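Local coordinates for mucin-like protocadherin (Homo sapiens, PDB 6OAE), which probably forms calcium-dependent heterophilic adhesion complexes with CDHR2 between neighbouring microvilli of epithelial cells, these two N-terminal cadherin repeats being part of its extracellular region, at residues 23-28 with 54-59; 109-114 with 166-171; 141-146 with 174-179. All blocks are in the same frame, centred on the assembly; numbering follows the deposited sequence.

From the N terminus, contact 1 closes the first loop: 23-28 meets 54-59 across 25 intervening residues, joining strands 26-27 and 53-56 in the small antiparallel sheet of the first cadherin repeat. The chain then passes the calcium sites and enters the second repeat. There contacts 2 and 3 cross, their segments alternating in the order 109-114, 141-146, 166-171, 174-179. Contact 2 ties the end of strand 104-110 to the loop before strand 174-182; contact 3 pairs strand 137-142 with strand 174-182. Both reach the same four-stranded sheet, with centres about 16 Å apart. Contact 1 lies on the opposite side of the chain's centre, its centre about 65 Å from that of contact 2.

Contact 1 of 3, residues 23-28 with 54-59; sequences EPLVDI and LFLNVT
Leu25 and Val26 both lie opposite Leu54 where edge strand 26-27 runs antiparallel to strand 53-56 in the first cadherin repeat. Leu54 N donates to Val26 O at 3.0 Å, and Leu54 O accepts from Leu25 N at 2.8 Å; with Leu25 in a helical backbone conformation, this is consistent with a classic beta bulge. Where the strands part, a water continues the link, accepting from Leu56 N at 2.7 Å and probably donating to Glu23 O.

The apolar contacts fall on two sides of this backbone ladder. On one, Leu54 CB meets Val26 CG1 at 4.0 Å, while its CD2 touches Leu25 CD1 at 4.1 Å. Leu54 CG stands anti to the backbone N (chi1 -179°), which turns the side chain to the face where it touches Phe47, Ile49, Ala70 and Val86. Ile28 CD1 closes loosely on the same leucine, and Leu25 CD1 also reaches Leu56 CG.

On the other side Phe55 and Pro24 run alongside each other. Pro24 CB lies over one face of the ring, 4.3 Å from the Phe55 centroid and 25° off its normal, a CH-pi contact; Pro24 CD comes to 3.6 Å from Phe55 CE2. Arg48 makes a cation-pi contact with the same ring.

Chemically the edge is divided: the aliphatic side chains of Val26 and Leu54 join the interior of the cadherin sandwich, whereas the proline-aromatic pair covers the partly exposed side, with direct and water-mediated polar bonds running between them.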
loop_
_atom_site.group_PDB
_atom_site.type_symbol
_atom_site.label_atom_id
_atom_site.label_comp_id
_atom_site.label_asym_id
_atom_site.label_seq_id
_atom_site.Cartn_x
_atom_site.Cartn_y
_atom_site.Cartn_z
ATOM N N GLU A 23 23.371 5.432 -11.096
ATOM C CA GLU A 23 24.764 5.209 -10.671
ATOM C C GLU A 23 24.933 3.735 -10.310
ATOM O O GLU A 23 23.958 3.048 -9.994
ATOM C CB GLU A 23 25.093 6.116 -9.488
ATOM C CG GLU A 23 24.272 5.812 -8.241
ATOM C CD GLU A 23 24.401 6.861 -7.155
ATOM O OE1 GLU A 23 25.397 7.608 -7.191
ATOM O OE2 GLU A 23 23.515 6.923 -6.254
ATOM N N PRO A 24 26.175 3.218 -10.330
ATOM C CA PRO A 24 26.426 1.833 -9.932
ATOM C C PRO A 24 26.041 1.533 -8.479
ATOM O O PRO A 24 26.173 2.401 -7.630
ATOM C CB PRO A 24 27.941 1.637 -10.139
ATOM C CG PRO A 24 28.525 3.002 -10.414
ATOM C CD PRO A 24 27.389 3.929 -10.750
ATOM N N LEU A 25 25.559 0.313 -8.217
ATOM C CA LEU A 25 25.355 -0.203 -6.833
ATOM C C LEU A 25 26.702 -0.578 -6.256
ATOM O O LEU A 25 26.942 -0.319 -5.065
ATOM C CB LEU A 25 24.470 -1.457 -6.837
ATOM C CG LEU A 25 23.039 -1.267 -7.296
ATOM C CD1 LEU A 25 22.332 -2.620 -7.384
ATOM C CD2 LEU A 25 22.302 -0.311 -6.368
ATOM N N VAL A 26 27.555 -1.196 -7.057
ATOM C CA VAL A 26 28.824 -1.728 -6.507
ATOM C C VAL A 26 29.817 -2.033 -7.627
ATOM O O VAL A 26 29.406 -2.447 -8.717
ATOM C CB VAL A 26 28.528 -2.955 -5.615
ATOM C CG1 VAL A 26 28.155 -4.193 -6.412
ATOM C CG2 VAL A 26 29.674 -3.249 -4.668
ATOM N N ASP A 27 31.087 -1.832 -7.316
ATOM C CA ASP A 27 32.240 -2.271 -8.138
ATOM C C ASP A 27 32.461 -3.765 -7.856
ATOM O O ASP A 27 32.436 -4.182 -6.681
ATOM C CB ASP A 27 33.451 -1.385 -7.866
ATOM C CG ASP A 27 33.299 0.053 -8.363
ATOM O OD1 ASP A 27 32.169 0.467 -8.731
ATOM O OD2 ASP A 27 34.307 0.755 -8.387
ATOM N N ILE A 28 32.620 -4.554 -8.898
ATOM C CA ILE A 28 32.932 -5.998 -8.778
ATOM C C ILE A 28 34.437 -6.110 -8.986
ATOM O O ILE A 28 34.919 -5.690 -10.061
ATOM C CB ILE A 28 32.129 -6.839 -9.774
ATOM C CG1 ILE A 28 30.622 -6.559 -9.659
ATOM C CG2 ILE A 28 32.448 -8.332 -9.612
ATOM C CD1 ILE A 28 29.827 -6.987 -10.865
ATOM N N LEU A 54 27.853 -3.287 -11.091
ATOM C CA LEU A 54 26.462 -3.758 -11.088
ATOM C C LEU A 54 25.556 -2.532 -11.045
ATOM O O LEU A 54 25.747 -1.663 -10.169
ATOM C CB LEU A 54 26.189 -4.660 -9.894
ATOM C CG LEU A 54 24.771 -5.217 -9.803
ATOM C CD1 LEU A 54 24.464 -6.131 -10.967
ATOM C CD2 LEU A 54 24.563 -5.926 -8.475
ATOM N N PHE A 55 24.617 -2.489 -11.960
ATOM C CA PHE A 55 23.609 -1.415 -12.070
ATOM C C PHE A 55 22.205 -2.001 -11.961
ATOM O O PHE A 55 22.017 -3.178 -12.344
ATOM C CB PHE A 55 23.734 -0.722 -13.424
ATOM C CG PHE A 55 25.000 0.045 -13.666
ATOM C CD1 PHE A 55 26.106 -0.565 -14.251
ATOM C CD2 PHE A 55 25.068 1.403 -13.373
ATOM C CE1 PHE A 55 27.264 0.156 -14.492
ATOM C CE2 PHE A 55 26.234 2.121 -13.610
ATOM C CZ PHE A 55 27.323 1.501 -14.182
ATOM N N LEU A 56 21.276 -1.184 -11.458
ATOM C CA LEU A 56 19.808 -1.352 -11.582
ATOM C C LEU A 56 19.392 -0.672 -12.878
ATOM O O LEU A 56 19.776 0.489 -13.024
ATOM C CB LEU A 56 19.096 -0.651 -10.417
ATOM C CG LEU A 56 18.667 -1.482 -9.226
ATOM C CD1 LEU A 56 18.003 -0.590 -8.193
ATOM C CD2 LEU A 56 17.724 -2.599 -9.647
ATOM N N ASN A 57 18.637 -1.331 -13.772
ATOM C CA ASN A 57 18.168 -0.714 -15.047
ATOM C C ASN A 57 16.761 -0.142 -14.875
ATOM O O ASN A 57 16.315 0.588 -15.789
ATOM C CB ASN A 57 18.122 -1.698 -16.219
ATOM C CG ASN A 57 19.486 -2.043 -16.733
ATOM O OD1 ASN A 57 20.442 -1.292 -16.522
ATOM N ND2 ASN A 57 19.588 -3.168 -17.409
ATOM N N VAL A 58 16.107 -0.456 -13.761
ATOM C CA VAL A 58 14.650 -0.211 -13.559
ATOM C C VAL A 58 14.380 0.477 -12.217
ATOM O O VAL A 58 15.226 0.422 -11.283
ATOM C CB VAL A 58 13.883 -1.533 -13.687
ATOM C CG1 VAL A 58 14.050 -2.132 -15.077
ATOM C CG2 VAL A 58 14.299 -2.537 -12.635
ATOM N N THR A 59 13.223 1.119 -12.147
ATOM C CA THR A 59 12.736 1.817 -10.951
ATOM C C THR A 59 11.855 0.811 -10.210
ATOM O O THR A 59 10.794 0.421 -10.705
ATOM C CB THR A 59 12.102 3.158 -11.340
ATOM O OG1 THR A 59 13.160 4.058 -11.697
ATOM C CG2 THR A 59 11.311 3.753 -10.202
HETATM O O HOH W 1 22.017 1.389 -11.120
#

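Contact 2 of 3, residues 109-114 with 166-171; sequences VEEDTK and PLDFYE
A type I beta turn from Glu110 to Thr113, at the end of strand 104-110 in the second cadherin repeat, meets the loop that leads into strand 174-182. The main direct polar link is made by Glu111, whose OE1 accepts from Phe169 N at 2.8 Å along a fairly straight bond (162° at the hydrogen). Glu111 CG stands anti to the backbone N (chi1 -176°) and the chain stays extended beyond it, so that the carboxylate spans the gap to the loop and receives the N-H on the anti lone pair of OE1. Phe169 also touches this oxygen through its CB, 3.2 Å from Glu111 OE1, while its ring turns away.

Leu167 provides the apolar part. Its CD1 meets Val109 CG1 at 3.9 Å, the two side chains crossing at about a right angle, and its CB rests near Glu111 O. Two waters fill in the backbone link: one donates to Glu111 O and Thr113 O and accepts from Leu167 N, while the other donates to Glu111 O and to Leu167 O at 3.0 Å.

Each side is also braced internally. Glu110 O takes both Thr113 N and Thr113 OG1, the latter at 2.7 Å. In an Asx motif, Asp168 OD1 accepts from Glu171 N at 3.2 Å, approached from above its carboxylate plane.

Glu111 OE1 and Asp168 OD1 are 4.3 Å apart, and their mutual repulsion is probably moderated by the separate backbone N-H groups that each oxygen accepts.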
loop_
_atom_site.group_PDB
_atom_site.type_symbol
_atom_site.label_atom_id
_atom_site.label_comp_id
_atom_site.label_asym_id
_atom_site.label_seq_id
_atom_site.Cartn_x
_atom_site.Cartn_y
_atom_site.Cartn_z
ATOM N N VAL A 109 -33.152 1.585 6.632
ATOM C CA VAL A 109 -33.077 1.126 8.047
ATOM C C VAL A 109 -34.476 1.210 8.637
ATOM O O VAL A 109 -35.090 2.301 8.572
ATOM C CB VAL A 109 -32.095 1.969 8.877
ATOM C CG1 VAL A 109 -31.651 1.217 10.123
ATOM C CG2 VAL A 109 -30.887 2.413 8.078
ATOM N N GLU A 110 -34.963 0.117 9.209
ATOM C CA GLU A 110 -36.309 0.111 9.836
ATOM C C GLU A 110 -36.300 1.059 11.032
ATOM O O GLU A 110 -35.313 1.087 11.779
ATOM C CB GLU A 110 -36.725 -1.300 10.200
ATOM C CG GLU A 110 -37.110 -2.099 8.989
ATOM C CD GLU A 110 -37.629 -3.474 9.353
ATOM O OE1 GLU A 110 -38.559 -3.545 10.195
ATOM O OE2 GLU A 110 -37.097 -4.459 8.820
ATOM N N GLU A 111 -37.371 1.828 11.192
ATOM C CA GLU A 111 -37.522 2.788 12.312
ATOM C C GLU A 111 -37.322 2.089 13.670
ATOM O O GLU A 111 -36.818 2.747 14.591
ATOM C CB GLU A 111 -38.901 3.435 12.238
ATOM C CG GLU A 111 -39.122 4.496 13.279
ATOM C CD GLU A 111 -40.548 4.999 13.265
ATOM O OE1 GLU A 111 -40.739 6.163 12.992
ATOM O OE2 GLU A 111 -41.455 4.181 13.520
ATOM N N ASP A 112 -37.691 0.815 13.812
ATOM C CA ASP A 112 -37.675 0.115 15.131
ATOM C C ASP A 112 -36.374 -0.689 15.330
ATOM O O ASP A 112 -36.343 -1.544 16.250
ATOM C CB ASP A 112 -38.935 -0.752 15.292
ATOM C CG ASP A 112 -39.048 -1.879 14.283
ATOM O OD1 ASP A 112 -38.342 -1.833 13.269
ATOM O OD2 ASP A 112 -39.845 -2.791 14.525
ATOM N N THR A 113 -35.336 -0.451 14.521
ATOM C CA THR A 113 -33.995 -1.060 14.702
ATOM C C THR A 113 -33.545 -0.794 16.146
ATOM O O THR A 113 -33.704 0.347 16.596
ATOM C CB THR A 113 -33.000 -0.505 13.677
ATOM O OG1 THR A 113 -33.491 -0.841 12.380
ATOM C CG2 THR A 113 -31.598 -1.034 13.880
ATOM N N LYS A 114 -33.025 -1.810 16.842
ATOM C CA LYS A 114 -32.613 -1.695 18.265
ATOM C C LYS A 114 -31.398 -0.768 18.357
ATOM O O LYS A 114 -30.479 -0.907 17.527
ATOM C CB LYS A 114 -32.316 -3.071 18.873
ATOM C CG LYS A 114 -33.427 -4.115 18.707
ATOM C CD LYS A 114 -34.864 -3.592 18.880
ATOM C CE LYS A 114 -35.159 -3.030 20.261
ATOM N NZ LYS A 114 -35.101 -4.087 21.301
ATOM N N PRO A 166 -32.768 6.044 19.142
ATOM C CA PRO A 166 -33.953 5.582 18.419
ATOM C C PRO A 166 -34.243 6.466 17.199
ATOM O O PRO A 166 -34.149 7.665 17.301
ATOM C CB PRO A 166 -35.095 5.636 19.454
ATOM C CG PRO A 166 -34.419 5.717 20.796
ATOM C CD PRO A 166 -33.024 6.275 20.578
ATOM N N LEU A 167 -34.554 5.841 16.067
ATOM C CA LEU A 167 -34.931 6.527 14.823
ATOM C C LEU A 167 -36.381 6.992 14.953
ATOM O O LEU A 167 -37.165 6.401 15.770
ATOM C CB LEU A 167 -34.752 5.588 13.629
ATOM C CG LEU A 167 -33.327 5.079 13.423
ATOM C CD1 LEU A 167 -33.284 4.014 12.337
ATOM C CD2 LEU A 167 -32.397 6.235 13.080
ATOM N N ASP A 168 -36.717 8.002 14.182
ATOM C CA ASP A 168 -38.087 8.560 14.121
ATOM C C ASP A 168 -38.325 8.989 12.675
ATOM O O ASP A 168 -37.810 10.013 12.276
ATOM C CB ASP A 168 -38.210 9.685 15.151
ATOM C CG ASP A 168 -39.597 10.285 15.252
ATOM O OD1 ASP A 168 -40.323 10.252 14.237
ATOM O OD2 ASP A 168 -39.925 10.792 16.360
ATOM N N PHE A 169 -39.102 8.208 11.941
ATOM C CA PHE A 169 -39.416 8.399 10.510
ATOM C C PHE A 169 -39.995 9.799 10.251
ATOM O O PHE A 169 -39.637 10.399 9.231
ATOM C CB PHE A 169 -40.392 7.321 10.057
ATOM C CG PHE A 169 -40.961 7.547 8.696
ATOM C CD1 PHE A 169 -40.195 7.288 7.572
ATOM C CD2 PHE A 169 -42.261 8.011 8.534
ATOM C CE1 PHE A 169 -40.715 7.496 6.308
ATOM C CE2 PHE A 169 -42.774 8.214 7.265
ATOM C CZ PHE A 169 -42.001 7.961 6.156
ATOM N N TYR A 170 -40.863 10.295 11.138
ATOM C CA TYR A 170 -41.585 11.574 10.953
ATOM C C TYR A 170 -40.600 12.730 11.113
ATOM O O TYR A 170 -40.604 13.669 10.260
ATOM C CB TYR A 170 -42.807 11.619 11.884
ATOM C CG TYR A 170 -43.747 10.505 11.529
ATOM C CD1 TYR A 170 -44.586 10.617 10.437
ATOM C CD2 TYR A 170 -43.732 9.309 12.227
ATOM C CE1 TYR A 170 -45.421 9.583 10.066
ATOM C CE2 TYR A 170 -44.573 8.262 11.877
ATOM C CZ TYR A 170 -45.413 8.404 10.788
ATOM O OH TYR A 170 -46.238 7.406 10.419
ATOM N N GLU A 171 -39.789 12.669 12.158
ATOM C CA GLU A 171 -38.877 13.763 12.533
ATOM C C GLU A 171 -37.707 13.797 11.549
ATOM O O GLU A 171 -37.374 14.893 11.059
ATOM C CB GLU A 171 -38.458 13.545 13.980
ATOM C CG GLU A 171 -37.547 14.614 14.498
ATOM C CD GLU A 171 -37.253 14.503 15.976
ATOM O OE1 GLU A 171 -36.294 15.158 16.431
ATOM O OE2 GLU A 171 -37.985 13.793 16.658
HETATM O O HOH W 2 -34.772 2.851 16.262
HETATM O O HOH W 3 -37.969 3.974 17.271
#

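Contact 3 of 3, residues 141-146 with 174-179; sequences QEMTAG and NMTFWL
Met143 lays its side chain across the Trp178 indole at about a right angle. CG sits over one face of the six-membered ring, 3.4 Å from the centroid and only 9° off the normal, a close CH-pi contact. Beyond it the sulfur stands above the same face at greater distance, SD lying 4.6 Å from that centroid in a Met-aromatic contact. SD also lies 3.4 Å from Thr176 CG2, and a bend at chi3 keeps CE beside the same methyl.

Gln141 extends past the indole obliquely, its amide plane turned 62° from the ring and OE1 at 3.9 Å from Trp178 CE3. Phe177 goes to the other side of the strand, where CD1 approaches Glu142 CA and its side chain also touches Phe151.

Beneath these side chains Gln141 and Trp178 exchange two backbone hydrogen bonds as an antiparallel pair, and Met143 N donates to Thr176 O at 2.8 Å. Thr144 adds a side-chain bond, OG1 accepting from Thr176 N at 3.0 Å along a nearly straight line (173°), beside a weak bond from its own N to Thr176 O. A valine here would probably leave Thr176 N without this acceptor and weaken the hold of the loop after strand 137-142 on strand 174-182.

Backbone pairing at the end of strand 137-142 thus gives way, in the loop that follows, to the Thr144 hydroxyl bond, while one face of the solvent-exposed Trp178 is covered by the apolar, polarisable Met143 side chain.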
loop_
_atom_site.group_PDB
_atom_site.type_symbol
_atom_site.label_atom_id
_atom_site.label_comp_id
_atom_site.label_asym_id
_atom_site.label_seq_id
_atom_site.Cartn_x
_atom_site.Cartn_y
_atom_site.Cartn_z
ATOM N N GLN A 141 -18.752 12.447 8.805
ATOM C CA GLN A 141 -19.124 13.882 8.951
ATOM C C GLN A 141 -20.575 14.060 8.502
ATOM O O GLN A 141 -20.875 13.720 7.359
ATOM C CB GLN A 141 -18.168 14.741 8.134
ATOM C CG GLN A 141 -18.444 16.232 8.251
ATOM C CD GLN A 141 -17.481 17.082 7.458
ATOM O OE1 GLN A 141 -17.802 18.215 7.088
ATOM N NE2 GLN A 141 -16.292 16.545 7.190
ATOM N N GLU A 142 -21.442 14.569 9.375
ATOM C CA GLU A 142 -22.863 14.774 9.002
ATOM C C GLU A 142 -22.915 15.790 7.855
ATOM O O GLU A 142 -22.150 16.773 7.878
ATOM C CB GLU A 142 -23.746 15.178 10.181
ATOM C CG GLU A 142 -23.380 16.480 10.840
ATOM C CD GLU A 142 -24.286 16.806 12.007
ATOM O OE1 GLU A 142 -24.495 17.997 12.249
ATOM O OE2 GLU A 142 -24.795 15.862 12.658
ATOM N N MET A 143 -23.766 15.501 6.880
ATOM C CA MET A 143 -24.074 16.367 5.720
ATOM C C MET A 143 -25.385 17.101 6.022
ATOM O O MET A 143 -25.475 18.283 5.701
ATOM C CB MET A 143 -24.217 15.524 4.456
ATOM C CG MET A 143 -23.698 16.198 3.223
ATOM S SD MET A 143 -24.468 15.517 1.747
ATOM C CE MET A 143 -26.070 16.320 1.824
ATOM N N THR A 144 -26.359 16.399 6.611
ATOM C CA THR A 144 -27.656 16.958 7.074
ATOM C C THR A 144 -27.554 17.152 8.598
ATOM O O THR A 144 -27.014 16.261 9.274
ATOM C CB THR A 144 -28.800 16.088 6.542
ATOM O OG1 THR A 144 -28.609 14.731 6.950
ATOM C CG2 THR A 144 -28.894 16.146 5.029
ATOM N N ALA A 145 -28.020 18.294 9.113
ATOM C CA ALA A 145 -27.865 18.694 10.538
ATOM C C ALA A 145 -28.575 17.676 11.445
ATOM O O ALA A 145 -29.715 17.269 11.130
ATOM C CB ALA A 145 -28.383 20.101 10.764
ATOM N N GLY A 146 -27.904 17.259 12.522
ATOM C CA GLY A 146 -28.442 16.304 13.507
ATOM C C GLY A 146 -28.132 14.854 13.165
ATOM O O GLY A 146 -28.346 14.029 14.027
ATOM N N ASN A 174 -34.467 10.965 6.550
ATOM C CA ASN A 174 -33.223 10.961 5.721
ATOM C C ASN A 174 -32.076 11.532 6.546
ATOM O O ASN A 174 -32.259 12.613 7.158
ATOM C CB ASN A 174 -33.350 11.750 4.408
ATOM C CG ASN A 174 -32.035 11.899 3.654
ATOM O OD1 ASN A 174 -31.113 12.593 4.100
ATOM N ND2 ASN A 174 -31.939 11.263 2.497
ATOM N N MET A 175 -30.939 10.828 6.563
ATOM C CA MET A 175 -29.678 11.275 7.210
ATOM C C MET A 175 -28.562 11.023 6.195
ATOM O O MET A 175 -28.425 9.869 5.747
ATOM C CB MET A 175 -29.386 10.520 8.509
ATOM C CG MET A 175 -30.135 11.088 9.706
ATOM S SD MET A 175 -30.831 9.880 10.840
ATOM C CE MET A 175 -31.855 8.937 9.722
ATOM N N THR A 176 -27.807 12.055 5.830
ATOM C CA THR A 176 -26.689 11.909 4.871
ATOM C C THR A 176 -25.376 12.254 5.562
ATOM O O THR A 176 -25.332 13.218 6.362
ATOM C CB THR A 176 -26.942 12.700 3.589
ATOM O OG1 THR A 176 -28.163 12.196 3.054
ATOM C CG2 THR A 176 -25.840 12.526 2.571
ATOM N N PHE A 177 -24.347 11.474 5.240
ATOM C CA PHE A 177 -22.985 11.594 5.792
ATOM C C PHE A 177 -21.958 11.616 4.672
ATOM O O PHE A 177 -22.183 10.976 3.638
ATOM C CB PHE A 177 -22.646 10.397 6.668
ATOM C CG PHE A 177 -23.485 10.275 7.906
ATOM C CD1 PHE A 177 -23.189 11.022 9.027
ATOM C CD2 PHE A 177 -24.551 9.399 7.948
ATOM C CE1 PHE A 177 -23.953 10.895 10.182
ATOM C CE2 PHE A 177 -25.327 9.287 9.095
ATOM C CZ PHE A 177 -25.023 10.038 10.213
ATOM N N TRP A 178 -20.884 12.350 4.910
ATOM C CA TRP A 178 -19.595 12.190 4.204
ATOM C C TRP A 178 -18.815 11.130 4.978
ATOM O O TRP A 178 -18.697 11.265 6.227
ATOM C CB TRP A 178 -18.797 13.485 4.135
ATOM C CG TRP A 178 -19.253 14.445 3.088
ATOM C CD1 TRP A 178 -19.195 14.271 1.734
ATOM C CD2 TRP A 178 -19.807 15.755 3.313
ATOM N NE1 TRP A 178 -19.692 15.380 1.099
ATOM C CE2 TRP A 178 -20.072 16.309 2.040
ATOM C CE3 TRP A 178 -20.110 16.508 4.459
ATOM C CZ2 TRP A 178 -20.630 17.586 1.888
ATOM C CZ3 TRP A 178 -20.662 17.766 4.308
ATOM C CH2 TRP A 178 -20.919 18.298 3.038
ATOM N N LEU A 179 -18.346 10.119 4.281
ATOM C CA LEU A 179 -17.409 9.117 4.817
ATOM C C LEU A 179 -16.041 9.426 4.218
ATOM O O LEU A 179 -15.931 9.395 2.984
ATOM C CB LEU A 179 -17.890 7.719 4.443
ATOM C CG LEU A 179 -17.047 6.576 5.003
ATOM C CD1 LEU A 179 -17.018 6.571 6.523
ATOM C CD2 LEU A 179 -17.564 5.269 4.474
#